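PDB 4L9P: CaaX farnesyltransferase beta subunit Ram1 from Aspergillus fumigatus, which forms, with an alpha subunit, the zinc-dependent enzyme that transfers farnesyl from farnesyl diphosphate to the cysteine of CAAX proteins, and is probably responsible for binding the peptide. Local coordinates for residues 74-79 against 402-407; 147-152 against 194-199; 397-402 against 479-484. One frame throughout, in Å; residues are numbered along the deposited sequence.

Contact 1 (74-79 against 402-407)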
loop_
_atom_site.group_PDB
_atom_site.type_symbol
_atom_site.label_atom_id
_atom_site.label_comp_id
_atom_site.label_asym_id
_atom_site.label_seq_id
_atom_site.Cartn_x
_atom_site.Cartn_y
_atom_site.Cartn_z
ATOM N N ALA B 74 -23.762 -16.916 11.208
ATOM C CA ALA B 74 -23.491 -16.263 12.474
ATOM C C ALA B 74 -22.149 -15.510 12.509
ATOM O O ALA B 74 -22.027 -14.508 13.223
ATOM C CB ALA B 74 -23.524 -17.292 13.592
ATOM N N LEU B 75 -21.173 -15.995 11.753
ATOM C CA LEU B 75 -19.833 -15.376 11.760
ATOM C C LEU B 75 -19.937 -13.888 11.391
ATOM O O LEU B 75 -19.098 -13.079 11.816
ATOM C CB LEU B 75 -18.960 -16.106 10.703
ATOM C CG LEU B 75 -17.526 -15.608 10.524
ATOM C CD1 LEU B 75 -16.752 -15.822 11.844
ATOM C CD2 LEU B 75 -16.857 -16.402 9.348
ATOM N N PHE B 76 -20.928 -13.528 10.576
ATOM C CA PHE B 76 -21.073 -12.137 10.128
ATOM C C PHE B 76 -22.137 -11.359 10.885
ATOM O O PHE B 76 -22.483 -10.238 10.499
ATOM C CB PHE B 76 -21.379 -12.139 8.622
ATOM C CG PHE B 76 -20.335 -12.838 7.848
ATOM C CD1 PHE B 76 -19.095 -12.181 7.658
ATOM C CD2 PHE B 76 -20.517 -14.109 7.314
ATOM C CE1 PHE B 76 -18.061 -12.810 6.954
ATOM C CE2 PHE B 76 -19.494 -14.731 6.587
ATOM C CZ PHE B 76 -18.278 -14.106 6.403
ATOM N N ARG B 77 -22.637 -11.935 11.966
ATOM C CA ARG B 77 -23.730 -11.321 12.714
ATOM C C ARG B 77 -23.415 -11.046 14.166
ATOM O O ARG B 77 -24.285 -10.561 14.879
ATOM C CB ARG B 77 -24.978 -12.228 12.659
ATOM C CG ARG B 77 -25.381 -12.568 11.264
ATOM C CD ARG B 77 -26.766 -13.312 11.137
ATOM N NE ARG B 77 -27.055 -13.974 12.401
ATOM C CZ ARG B 77 -27.074 -15.282 12.629
ATOM N NH1 ARG B 77 -26.945 -16.163 11.651
ATOM N NH2 ARG B 77 -27.289 -15.705 13.865
ATOM N N GLU B 78 -22.200 -11.361 14.620
ATOM C CA GLU B 78 -21.841 -11.243 16.043
ATOM C C GLU B 78 -20.365 -10.813 16.109
ATOM O O GLU B 78 -19.569 -11.107 15.211
ATOM C CB GLU B 78 -21.965 -12.592 16.769
ATOM C CG GLU B 78 -23.167 -13.383 16.365
ATOM C CD GLU B 78 -23.224 -14.703 17.100
ATOM O OE1 GLU B 78 -22.228 -15.049 17.782
ATOM O OE2 GLU B 78 -24.254 -15.377 17.010
ATOM N N PRO B 79 -19.999 -10.074 17.162
ATOM C CA PRO B 79 -18.576 -9.801 17.379
ATOM C C PRO B 79 -17.784 -11.104 17.654
ATOM O O PRO B 79 -18.383 -12.158 17.918
ATOM C CB PRO B 79 -18.583 -8.876 18.598
ATOM C CG PRO B 79 -20.025 -8.413 18.759
ATOM C CD PRO B 79 -20.844 -9.554 18.263
ATOM N N SER B 402 -11.202 -15.418 2.766
ATOM C CA SER B 402 -12.647 -15.603 2.618
ATOM C C SER B 402 -13.211 -14.660 1.570
ATOM O O SER B 402 -13.428 -13.458 1.825
ATOM C CB SER B 402 -13.353 -15.378 3.980
ATOM O OG SER B 402 -14.768 -15.441 3.768
ATOM N N ARG B 403 -13.544 -15.209 0.399
ATOM C CA ARG B 403 -14.217 -14.403 -0.617
ATOM C C ARG B 403 -15.611 -13.972 -0.155
ATOM O O ARG B 403 -16.049 -12.851 -0.440
ATOM C CB ARG B 403 -14.304 -15.177 -1.953
ATOM C CG ARG B 403 -12.944 -15.358 -2.659
ATOM C CD ARG B 403 -13.153 -16.028 -4.110
ATOM N NE ARG B 403 -13.791 -17.302 -4.091
ATOM C CZ ARG B 403 -14.883 -17.616 -4.763
ATOM N NH1 ARG B 403 -15.488 -16.757 -5.645
ATOM N NH2 ARG B 403 -15.342 -18.845 -4.629
ATOM N N GLU B 404 -16.279 -14.841 0.597
ATOM C CA GLU B 404 -17.601 -14.502 1.127
ATOM C C GLU B 404 -17.465 -13.253 2.022
ATOM O O GLU B 404 -18.257 -12.332 1.897
ATOM C CB GLU B 404 -18.140 -15.673 1.983
ATOM C CG GLU B 404 -19.415 -15.282 2.725
ATOM C CD GLU B 404 -20.113 -16.401 3.478
ATOM O OE1 GLU B 404 -19.534 -17.500 3.561
ATOM O OE2 GLU B 404 -21.276 -16.173 3.896
ATOM N N GLY B 405 -16.519 -13.291 2.969
ATOM C CA GLY B 405 -16.375 -12.144 3.873
ATOM C C GLY B 405 -16.115 -10.834 3.146
ATOM O O GLY B 405 -16.733 -9.798 3.417
ATOM N N LEU B 406 -15.216 -10.877 2.166
ATOM C CA LEU B 406 -14.889 -9.643 1.460
ATOM C C LEU B 406 -16.077 -9.114 0.687
ATOM O O LEU B 406 -16.331 -7.915 0.611
ATOM C CB LEU B 406 -13.671 -9.877 0.555
ATOM C CG LEU B 406 -13.230 -8.635 -0.187
ATOM C CD1 LEU B 406 -12.822 -7.535 0.798
ATOM C CD2 LEU B 406 -12.090 -8.955 -1.207
ATOM N N THR B 407 -16.797 -10.069 0.062
ATOM C CA THR B 407 -17.944 -9.699 -0.733
ATOM C C THR B 407 -19.063 -9.091 0.141
ATOM O O THR B 407 -19.684 -8.080 -0.232
ATOM C CB THR B 407 -18.493 -10.925 -1.449
ATOM O OG1 THR B 407 -17.474 -11.408 -2.328
ATOM C CG2 THR B 407 -19.675 -10.519 -2.329
#
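The ring of F76 leans on the first turn of helix 403-413, touching E404 and G405 with one end; all three residues are buried, and this is the tight part of the contact. F76 CE1 lies 3.6 Å from G405 CA and F76 CE2 3.5 Å from E404 OE2, both approaches being oblique to the ring. Placing CG anti to its own carbonyl carbon (chi1 -57°) swings the phenyl group toward the helix, while the backbones stay well apart, F76 CA being 7.8 Å from G405 CA. A side chain at 405 would meet F76 CE1 and be crowded by S402 OG, so glycine suits the spot.

This is the N-terminal end of a helix of the prenyltransferase alpha-alpha toroid, and S402 is its N-cap: S402 OG accepts from G405 N at 2.9 Å, nearly straight at 163°. The extended E404 crosses the ring obliquely, CG and CD also meeting CE2 and CZ, its carboxylate turned 42° from the ring plane, and its OE2 has a salt bridge with R408. I341 of the alpha subunit Ram2 packs against both F76 and S402.

On the loose side A74, E78 and P79 are exposed, a place that suits a charged glutamate and a small alanine.

Contact 2 (147-152 against 194-199). With EDO (1,2-ethanediol), chain G; EDO (1,2-ethanediol), chain F.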
loop_
_atom_site.group_PDB
_atom_site.type_symbol
_atom_site.label_atom_id
_atom_site.label_comp_id
_atom_site.label_asym_id
_atom_site.label_seq_id
_atom_site.Cartn_x
_atom_site.Cartn_y
_atom_site.Cartn_z
ATOM N N LEU B 147 -6.824 18.535 -4.132
ATOM C CA LEU B 147 -6.724 17.458 -5.134
ATOM C C LEU B 147 -5.949 17.881 -6.380
ATOM O O LEU B 147 -5.790 17.094 -7.298
ATOM C CB LEU B 147 -8.094 16.955 -5.588
ATOM C CG LEU B 147 -8.930 16.263 -4.501
ATOM C CD1 LEU B 147 -10.356 15.897 -4.953
ATOM C CD2 LEU B 147 -8.230 15.016 -4.058
ATOM N N ASP B 148 -5.392 19.097 -6.403
ATOM C CA ASP B 148 -4.680 19.561 -7.598
ATOM C C ASP B 148 -3.602 18.589 -8.039
ATOM O O ASP B 148 -3.469 18.296 -9.232
ATOM C CB ASP B 148 -4.038 20.918 -7.264
ATOM C CG ASP B 148 -3.666 21.714 -8.492
ATOM O OD1 ASP B 148 -4.189 21.407 -9.583
ATOM O OD2 ASP B 148 -2.888 22.680 -8.327
ATOM N N ALA B 149 -2.803 18.101 -7.099
ATOM C CA ALA B 149 -1.710 17.184 -7.466
ATOM C C ALA B 149 -2.222 15.802 -7.884
ATOM O O ALA B 149 -1.479 15.019 -8.518
ATOM C CB ALA B 149 -0.697 17.077 -6.297
ATOM N N SER B 150 -3.483 15.518 -7.541
ATOM C CA SER B 150 -4.105 14.195 -7.744
ATOM C C SER B 150 -5.041 14.121 -8.964
ATOM O O SER B 150 -5.758 13.127 -9.126
ATOM C CB SER B 150 -4.956 13.806 -6.543
ATOM O OG SER B 150 -4.112 13.533 -5.476
ATOM N N ARG B 151 -5.083 15.158 -9.804
ATOM C CA ARG B 151 -6.021 15.164 -10.929
ATOM C C ARG B 151 -5.844 13.924 -11.828
ATOM O O ARG B 151 -6.818 13.325 -12.229
ATOM C CB ARG B 151 -5.998 16.472 -11.690
ATOM C CG ARG B 151 -6.777 17.539 -10.894
ATOM C CD ARG B 151 -6.883 18.864 -11.663
ATOM N NE ARG B 151 -7.513 18.614 -12.971
ATOM C CZ ARG B 151 -6.996 18.912 -14.146
ATOM N NH1 ARG B 151 -5.834 19.569 -14.233
ATOM N NH2 ARG B 151 -7.694 18.609 -15.241
ATOM N N PRO B 152 -4.605 13.503 -12.119
ATOM C CA PRO B 152 -4.521 12.264 -12.943
ATOM C C PRO B 152 -5.094 11.061 -12.254
ATOM O O PRO B 152 -5.726 10.217 -12.948
ATOM C CB PRO B 152 -3.017 12.113 -13.211
ATOM C CG PRO B 152 -2.526 13.592 -13.172
ATOM C CD PRO B 152 -3.308 14.213 -12.003
ATOM N N HIS B 194 -0.436 21.241 -15.359
ATOM C CA HIS B 194 0.476 22.277 -15.911
ATOM C C HIS B 194 1.336 22.934 -14.840
ATOM O O HIS B 194 0.812 23.578 -13.944
ATOM C CB HIS B 194 -0.324 23.360 -16.566
ATOM C CG HIS B 194 0.501 24.466 -17.140
ATOM N ND1 HIS B 194 -0.024 25.722 -17.369
ATOM C CD2 HIS B 194 1.779 24.493 -17.615
ATOM C CE1 HIS B 194 0.900 26.486 -17.944
ATOM N NE2 HIS B 194 2.002 25.763 -18.100
ATOM N N GLY B 195 2.651 22.789 -14.942
ATOM C CA GLY B 195 3.559 23.463 -14.019
ATOM C C GLY B 195 3.984 22.616 -12.822
ATOM O O GLY B 195 4.777 23.101 -11.972
ATOM N N GLN B 196 3.470 21.380 -12.732
ATOM C CA GLN B 196 3.835 20.518 -11.622
ATOM C C GLN B 196 4.910 19.568 -12.153
ATOM O O GLN B 196 4.822 19.071 -13.293
ATOM C CB GLN B 196 2.612 19.739 -11.093
ATOM C CG GLN B 196 1.490 20.662 -10.577
ATOM C CD GLN B 196 0.393 19.841 -9.908
ATOM O OE1 GLN B 196 0.665 19.020 -9.039
ATOM N NE2 GLN B 196 -0.857 20.047 -10.339
ATOM N N MET B 197 5.927 19.347 -11.345
ATOM C CA MET B 197 6.974 18.440 -11.785
ATOM C C MET B 197 6.483 16.997 -11.950
ATOM O O MET B 197 5.454 16.567 -11.391
ATOM C CB MET B 197 8.183 18.507 -10.873
ATOM C CG MET B 197 7.900 17.943 -9.574
ATOM S SD MET B 197 9.050 18.467 -8.233
ATOM C CE MET B 197 9.902 19.734 -8.893
ATOM N N SER B 198 7.199 16.220 -12.763
ATOM C CA SER B 198 6.727 14.845 -12.988
ATOM C C SER B 198 6.799 14.039 -11.723
ATOM O O SER B 198 7.667 14.228 -10.864
ATOM C CB SER B 198 7.595 14.200 -14.081
ATOM O OG SER B 198 7.350 14.936 -15.269
ATOM N N HIS B 199 5.830 13.115 -11.579
ATOM C CA HIS B 199 5.765 12.280 -10.367
ATOM C C HIS B 199 5.370 10.908 -10.855
ATOM O O HIS B 199 4.498 10.763 -11.762
ATOM C CB HIS B 199 4.672 12.887 -9.445
ATOM C CG HIS B 199 4.591 12.273 -8.064
ATOM N ND1 HIS B 199 4.159 10.971 -7.818
ATOM C CD2 HIS B 199 4.897 12.809 -6.846
ATOM C CE1 HIS B 199 4.153 10.760 -6.508
ATOM N NE2 HIS B 199 4.586 11.864 -5.893
HETATM C C1 EDO G . -3.270 26.067 -11.024
HETATM O O1 EDO G . -2.108 26.605 -11.648
HETATM C C2 EDO G . -3.173 24.568 -10.923
HETATM O O2 EDO G . -1.970 24.148 -10.253
HETATM C C1 EDO F . 2.844 25.381 -10.263
HETATM O O1 EDO F . 3.480 24.194 -9.718
HETATM C C2 EDO F . 1.431 24.978 -10.703
HETATM O O2 EDO F . 0.594 24.794 -9.553
#
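The amide of Q196 reaches across to the 3-10 segment 147-150, yet the one hydrogen bond it makes there is weak. Q196 NE2 points at D148 O with an almost straight N-H (175°), but the 3.3 Å between the two atoms is long. The other end of the same amide rests on alanine: Q196 OE1 comes within 3.4 Å of A149 CA and 3.6 Å of A149 CB. A long, uncharged glutamine suits this place, since its extended chain (chi2 -173°) spans from loop to turn and offers a donor to a backbone carbonyl, while the small methyl of A149 admits the oxygen.

The D148 carboxylate passes obliquely near the amide, D148 OD1 3.7 Å from Q196 NE2, but its hydrogen bonds are to others. Its OD1 is hydrogen-bonded to Y49 OH and its OD2 to Y53 OH of the alpha subunit Ram2, and OD2 also accepts, at 2.6 Å, from O2 of a 1,2-ethanediol (chain G), probably from the crystallisation liquor. A second ethanediol (chain F) donates through O1 to G195 O. At G195's phi of 95° a side chain would strike the preceding carbonyl.

Joining the lead-in to helix 151-164 with the loop before helix 200-213, the contact belongs to the alpha-alpha toroid, at its interface with the alpha subunit.

Contact 3 (397-402 against 479-484)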
loop_
_atom_site.group_PDB
_atom_site.type_symbol
_atom_site.label_atom_id
_atom_site.label_comp_id
_atom_site.label_asym_id
_atom_site.label_seq_id
_atom_site.Cartn_x
_atom_site.Cartn_y
_atom_site.Cartn_z
ATOM N N VAL B 397 -3.596 -24.186 -4.750
ATOM C CA VAL B 397 -3.856 -23.993 -3.323
ATOM C C VAL B 397 -5.229 -23.323 -3.126
ATOM O O VAL B 397 -5.769 -23.344 -2.008
ATOM C CB VAL B 397 -2.741 -23.121 -2.626
ATOM C CG1 VAL B 397 -1.371 -23.798 -2.675
ATOM C CG2 VAL B 397 -2.663 -21.674 -3.233
ATOM N N GLY B 398 -5.840 -22.800 -4.204
ATOM C CA GLY B 398 -7.154 -22.175 -4.114
ATOM C C GLY B 398 -7.011 -20.800 -3.438
ATOM O O GLY B 398 -5.918 -20.220 -3.323
ATOM N N ASN B 399 -8.130 -20.289 -2.935
ATOM C CA ASN B 399 -8.168 -18.987 -2.283
ATOM C C ASN B 399 -7.921 -19.174 -0.830
ATOM O O ASN B 399 -8.614 -19.971 -0.189
ATOM C CB ASN B 399 -9.521 -18.349 -2.518
ATOM C CG ASN B 399 -9.746 -18.120 -3.957
ATOM O OD1 ASN B 399 -8.900 -17.446 -4.598
ATOM N ND2 ASN B 399 -10.824 -18.729 -4.527
ATOM N N LEU B 400 -6.920 -18.481 -0.307
ATOM C CA LEU B 400 -6.496 -18.646 1.069
ATOM C C LEU B 400 -7.104 -17.630 2.052
ATOM O O LEU B 400 -6.659 -17.547 3.168
ATOM C CB LEU B 400 -4.947 -18.663 1.138
ATOM C CG LEU B 400 -4.334 -19.874 0.384
ATOM C CD1 LEU B 400 -2.792 -19.772 0.507
ATOM C CD2 LEU B 400 -4.828 -21.215 0.895
ATOM N N TYR B 401 -8.098 -16.874 1.605
ATOM C CA TYR B 401 -8.823 -15.882 2.383
ATOM C C TYR B 401 -10.317 -16.177 2.113
ATOM O O TYR B 401 -10.653 -17.065 1.316
ATOM C CB TYR B 401 -8.494 -14.433 1.940
ATOM C CG TYR B 401 -8.926 -14.142 0.529
ATOM C CD1 TYR B 401 -8.219 -14.588 -0.562
ATOM C CD2 TYR B 401 -10.058 -13.364 0.313
ATOM C CE1 TYR B 401 -8.636 -14.328 -1.875
ATOM C CE2 TYR B 401 -10.481 -13.055 -1.006
ATOM C CZ TYR B 401 -9.768 -13.530 -2.099
ATOM O OH TYR B 401 -10.240 -13.214 -3.383
ATOM N N SER B 402 -11.202 -15.418 2.766
ATOM C CA SER B 402 -12.647 -15.603 2.618
ATOM C C SER B 402 -13.211 -14.660 1.570
ATOM O O SER B 402 -13.428 -13.458 1.825
ATOM C CB SER B 402 -13.353 -15.378 3.980
ATOM O OG SER B 402 -14.768 -15.441 3.768
ATOM N N GLY B 479 -20.124 -22.998 2.294
ATOM C CA GLY B 479 -18.839 -23.540 1.934
ATOM C C GLY B 479 -17.787 -22.570 2.382
ATOM O O GLY B 479 -18.073 -21.416 2.682
ATOM N N SER B 480 -16.559 -23.027 2.399
ATOM C CA SER B 480 -15.483 -22.136 2.871
ATOM C C SER B 480 -14.946 -21.210 1.786
ATOM O O SER B 480 -14.287 -20.214 2.103
ATOM C CB SER B 480 -14.322 -22.921 3.410
ATOM O OG SER B 480 -13.586 -23.572 2.382
ATOM N N ASP B 481 -15.173 -21.571 0.533
ATOM C CA ASP B 481 -14.667 -20.769 -0.585
ATOM C C ASP B 481 -15.750 -20.592 -1.617
ATOM O O ASP B 481 -15.824 -21.333 -2.602
ATOM C CB ASP B 481 -13.394 -21.385 -1.163
ATOM C CG ASP B 481 -12.811 -20.561 -2.287
ATOM O OD1 ASP B 481 -13.018 -19.326 -2.340
ATOM O OD2 ASP B 481 -12.132 -21.156 -3.142
ATOM N N ILE B 482 -16.620 -19.608 -1.368
ATOM C CA ILE B 482 -17.807 -19.450 -2.192
ATOM C C ILE B 482 -18.007 -18.043 -2.702
ATOM O O ILE B 482 -17.474 -17.026 -2.132
ATOM C CB ILE B 482 -19.089 -19.870 -1.445
ATOM C CG1 ILE B 482 -19.186 -19.122 -0.096
ATOM C CG2 ILE B 482 -19.153 -21.393 -1.284
ATOM C CD1 ILE B 482 -20.567 -19.336 0.661
ATOM N N GLY B 483 -18.721 -17.973 -3.809
ATOM C CA GLY B 483 -19.038 -16.715 -4.438
ATOM C C GLY B 483 -20.436 -16.312 -4.050
ATOM O O GLY B 483 -21.421 -16.918 -4.507
ATOM N N VAL B 484 -20.552 -15.292 -3.194
ATOM C CA VAL B 484 -21.854 -14.872 -2.624
ATOM C C VAL B 484 -22.400 -13.611 -3.264
ATOM O O VAL B 484 -23.485 -13.134 -2.917
ATOM C CB VAL B 484 -21.817 -14.739 -1.072
ATOM C CG1 VAL B 484 -21.355 -16.047 -0.467
ATOM C CG2 VAL B 484 -20.825 -13.608 -0.623
HETATM O O HOH W 1 -10.127 -22.650 -2.866
HETATM O O HOH W 2 -10.155 -22.573 -0.657
HETATM O O HOH W 3 -12.875 -17.928 -0.030
#
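N399 and D481 meet amide to carboxylate, and the asparagine can be followed outward atom by atom. N399 CB lies 3.6 Å from D481 OD1, a van der Waals contact beside the polar one. CG, anti to its own carbonyl carbon (chi1 -62°), brings the amide nitrogen to the aspartate; N399 OD1 accepts from Q380 NE2, while N399 ND2 reaches both carboxylate oxygens, D481 OD2 at 3.1 Å and D481 OD1 at 3.2 Å. Each bond is bent to 150° and uses the syn lone pair of its oxygen, with the acceptors tilted somewhat from the amide plane. Near-equal distances put ND2 across the pair of oxygens, with the two planes 78° apart. Asparagine suits the place by donating to D481 and accepting from Q380 with a single short side chain.

Waters complete the join. Water 1 accepts from N399 N and donates to D481 OD2; water 2 donates to N399 O and, weakly, to the same OD2. The aspartate's strongest partner is R403, whose salt bridge would be expected to stabilise its negative charge.

The surface contact thus ties the loop between helices 375-384 and 403-413 to the loop that follows strand 468-471 and precedes helix 502-513.

How the contacts relate
Contacts 1 and 3 are neighbours, with centres 12 Å apart, and share S402, where the loop of contact 3 runs into the helix of contact 1. Between them R403 NE makes a 2.8 Å salt bridge to D481 OD1, and E404 packs on I482, so the start of helix 403-413 joins the two contacts. Their segments alternate along the chain. Contact 2 lies on the other side of the chain's centre, its own centre about 40 Å from each of the others. None of the three includes a residue of the zinc site or the lipid pocket; in contact 2 the A149 side chain is about 12 Å from the bound isoprenoid analogue, and S150 and H199 pack on the bound peptide.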